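Local coordinates for DUF3256 domain-containing protein (Porphyromonas gingivalis W83, PDB 2P3P) that is of unknown function but binds a magnesium ion and is probably tied to the membrane by a transmembrane helix, at residues P25-L35 / L51-F61. Residues are numbered along the deposited sequence; the frame is centred on the assembly and turned at random.
Sequences PIVTMEERNDL and LESSLGGTVTF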
# COMPACT_ATOMS: atom_id res chain seq x y z
N PRO A 25 8.22 1.93 14.18
CA PRO A 25 9.54 1.69 14.75
C PRO A 25 10.48 0.85 13.90
O PRO A 25 11.04 -0.17 14.36
CB PRO A 25 9.21 0.99 16.06
CG PRO A 25 8.01 0.20 15.75
CD PRO A 25 7.22 1.04 14.78
N ILE A 26 10.60 1.27 12.63
CA ILE A 26 11.49 0.70 11.65
C ILE A 26 12.92 1.16 11.87
O ILE A 26 13.88 0.40 11.67
CB ILE A 26 11.00 1.08 10.21
CG1 ILE A 26 9.60 0.53 10.00
CG2 ILE A 26 11.97 0.60 9.12
CD1 ILE A 26 9.43 -0.83 10.47
N VAL A 27 13.03 2.43 12.23
CA VAL A 27 14.28 3.05 12.66
C VAL A 27 13.95 3.83 13.92
O VAL A 27 12.77 4.12 14.20
CB VAL A 27 14.90 4.04 11.59
CG1 VAL A 27 15.39 3.31 10.32
CG2 VAL A 27 13.94 5.19 11.22
N THR A 28 14.97 4.21 14.67
CA THR A 28 14.72 5.02 15.88
C THR A 28 14.38 6.44 15.48
O THR A 28 14.63 6.84 14.34
CB THR A 28 15.94 5.05 16.83
OG1 THR A 28 17.05 5.60 16.13
CG2 THR A 28 16.30 3.65 17.34
N MSE A 29 13.89 7.23 16.44
CA MSE A 29 13.55 8.63 16.16
C MSE A 29 14.81 9.39 15.73
O MSE A 29 14.82 10.16 14.76
CB MSE A 29 12.94 9.28 17.41
CG MSE A 29 12.68 10.77 17.29
SE MSE A 29 11.31 11.11 15.94
CE MSE A 29 9.74 11.17 17.06
N GLU A 30 15.89 9.12 16.45
CA GLU A 30 17.18 9.73 16.18
C GLU A 30 17.77 9.32 14.83
O GLU A 30 18.27 10.18 14.12
CB GLU A 30 18.14 9.44 17.35
CG GLU A 30 17.60 9.91 18.69
CD GLU A 30 17.03 8.78 19.56
OE1 GLU A 30 16.27 7.91 19.04
OE2 GLU A 30 17.37 8.78 20.77
N GLU A 31 17.72 8.04 14.46
CA GLU A 31 18.10 7.63 13.12
C GLU A 31 17.27 8.36 12.04
O GLU A 31 17.80 8.82 11.03
CB GLU A 31 17.94 6.10 12.97
CG GLU A 31 19.02 5.31 13.72
CD GLU A 31 18.74 3.83 13.74
OE1 GLU A 31 17.56 3.44 13.62
OE2 GLU A 31 19.69 3.06 13.83
N ARG A 32 15.95 8.41 12.23
CA ARG A 32 15.07 9.11 11.30
C ARG A 32 15.40 10.60 11.16
O ARG A 32 15.53 11.13 10.04
CB ARG A 32 13.62 8.96 11.73
CG ARG A 32 12.63 9.64 10.80
CD ARG A 32 11.25 8.96 10.71
NE ARG A 32 10.80 8.38 11.97
CZ ARG A 32 10.15 9.01 12.94
NH1 ARG A 32 9.85 10.31 12.85
NH2 ARG A 32 9.82 8.33 14.04
N ASN A 33 15.53 11.29 12.28
CA ASN A 33 15.75 12.72 12.21
C ASN A 33 17.20 13.02 11.76
O ASN A 33 17.44 14.04 11.13
CB ASN A 33 15.27 13.43 13.49
CG ASN A 33 13.84 13.99 13.33
OD1 ASN A 33 12.86 13.22 13.30
ND2 ASN A 33 13.74 15.31 13.16
N ASP A 34 18.13 12.09 12.00
CA ASP A 34 19.51 12.22 11.45
C ASP A 34 19.52 11.93 9.91
O ASP A 34 20.17 12.65 9.16
CB ASP A 34 20.55 11.35 12.21
CG ASP A 34 20.82 11.82 13.69
OD1 ASP A 34 20.53 12.98 14.08
OD2 ASP A 34 21.36 11.02 14.48
N LEU A 35 18.76 10.94 9.44
CA LEU A 35 18.59 10.69 7.99
C LEU A 35 18.05 11.89 7.24
O LEU A 35 18.51 12.26 6.17
CB LEU A 35 17.60 9.52 7.78
CG LEU A 35 16.90 9.37 6.40
CD1 LEU A 35 17.71 8.46 5.48
CD2 LEU A 35 15.49 8.78 6.58
N LEU A 51 20.15 2.48 5.60
CA LEU A 51 20.64 2.47 6.97
C LEU A 51 20.52 1.06 7.51
O LEU A 51 19.60 0.32 7.16
CB LEU A 51 19.79 3.43 7.83
CG LEU A 51 20.04 3.69 9.31
CD1 LEU A 51 21.29 4.55 9.60
CD2 LEU A 51 18.80 4.37 9.83
N GLU A 52 21.49 0.67 8.33
CA GLU A 52 21.39 -0.56 9.12
C GLU A 52 20.93 -0.07 10.48
O GLU A 52 21.69 0.56 11.21
CB GLU A 52 22.72 -1.30 9.21
CG GLU A 52 23.22 -1.86 7.88
CD GLU A 52 24.59 -2.52 7.98
OE1 GLU A 52 25.53 -2.04 7.31
OE2 GLU A 52 24.74 -3.51 8.74
N SER A 53 19.67 -0.33 10.80
CA SER A 53 19.09 0.23 12.02
C SER A 53 19.62 -0.46 13.28
O SER A 53 19.78 -1.68 13.34
CB SER A 53 17.57 0.24 11.98
OG SER A 53 17.05 0.66 13.25
N SER A 54 19.88 0.35 14.31
CA SER A 54 20.24 -0.17 15.62
C SER A 54 19.16 -1.10 16.13
O SER A 54 19.39 -1.87 17.06
CB SER A 54 20.42 0.97 16.62
OG SER A 54 19.20 1.68 16.81
N LEU A 55 17.97 -1.01 15.55
CA LEU A 55 16.84 -1.82 15.98
C LEU A 55 16.91 -3.24 15.39
O LEU A 55 16.22 -4.15 15.84
CB LEU A 55 15.51 -1.14 15.59
CG LEU A 55 15.23 0.14 16.40
CD1 LEU A 55 14.06 0.92 15.89
CD2 LEU A 55 14.98 -0.21 17.89
N GLY A 56 17.79 -3.40 14.40
CA GLY A 56 17.93 -4.63 13.65
C GLY A 56 17.48 -4.28 12.24
O GLY A 56 16.58 -3.46 12.03
N GLY A 57 18.12 -4.86 11.26
CA GLY A 57 17.56 -4.80 9.93
C GLY A 57 17.90 -3.59 9.12
O GLY A 57 18.03 -2.45 9.61
N THR A 58 17.99 -3.85 7.83
CA THR A 58 18.38 -2.86 6.88
C THR A 58 17.11 -2.20 6.38
O THR A 58 16.12 -2.87 6.10
CB THR A 58 19.05 -3.51 5.71
OG1 THR A 58 18.14 -4.45 5.11
CG2 THR A 58 20.30 -4.23 6.15
N VAL A 59 17.18 -0.89 6.22
CA VAL A 59 16.05 -0.12 5.74
C VAL A 59 16.54 0.78 4.61
O VAL A 59 17.58 1.41 4.76
CB VAL A 59 15.45 0.73 6.91
CG1 VAL A 59 14.16 1.41 6.49
CG2 VAL A 59 15.22 -0.15 8.16
N THR A 60 15.84 0.78 3.47
CA THR A 60 16.09 1.76 2.42
C THR A 60 14.95 2.77 2.34
O THR A 60 13.77 2.41 2.49
CB THR A 60 16.28 1.08 1.07
OG1 THR A 60 15.06 0.44 0.70
CG2 THR A 60 17.38 0.03 1.18
N PHE A 61 15.30 4.01 2.05
CA PHE A 61 14.33 5.08 1.95
C PHE A 61 14.39 5.74 0.58
O PHE A 61 15.49 5.96 0.07
CB PHE A 61 14.64 6.16 3.00
CG PHE A 61 14.49 5.72 4.42
CD1 PHE A 61 13.28 5.87 5.08
CD2 PHE A 61 15.54 5.13 5.10
CE1 PHE A 61 13.15 5.47 6.40
CE2 PHE A 61 15.39 4.74 6.41
CZ PHE A 61 14.18 4.90 7.04
O HOH W 1 14.44 -2.26 11.64
O HOH W 2 19.34 5.01 17.22
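Glu31, in the first turn of helix 29-39, grips the edge hairpin (strands 47-52 and 58-64) of an antiparallel sheet at its connecting turn. Each carboxylate oxygen takes one bond from the turn through its syn lone pair. Ser53 OG donates to Glu31 OE1 at 2.9 Å, and Ser54 N donates to Glu31 OE2 at 2.8 Å, almost straight at 176°. The glutamate chain runs extended beyond CG (chi2 171°), which carries the carboxylate out to the turn. Ser53 and Ser54 begin the type I turn that ends at Gly56. Nearer the backbone of the glutamate, Leu51 CD2 lies against Glu31 CB and, at 3.6 Å, against Val27 CG1. That same Val27 methyl meets the edge of the Phe61 ring. Leu35 CD2 sits over the centre of one face of this ring, 3.8 Å from the centroid, a CH-pi contact. Nearer the turn, Ile26 CG2 presses tightly on Val59 CG2. Leu55 CD1 packs on the backbone of Val27 and Thr28. Phe16 and Ile70 also touch Phe61. A capping box positions the glutamate: Glu31 N donates to Thr28 OG1, the N-cap. In return, Thr28 N gives Glu31 OE1 its second bond, at 2.9 Å from the anti side, 27° out of the carboxylate plane.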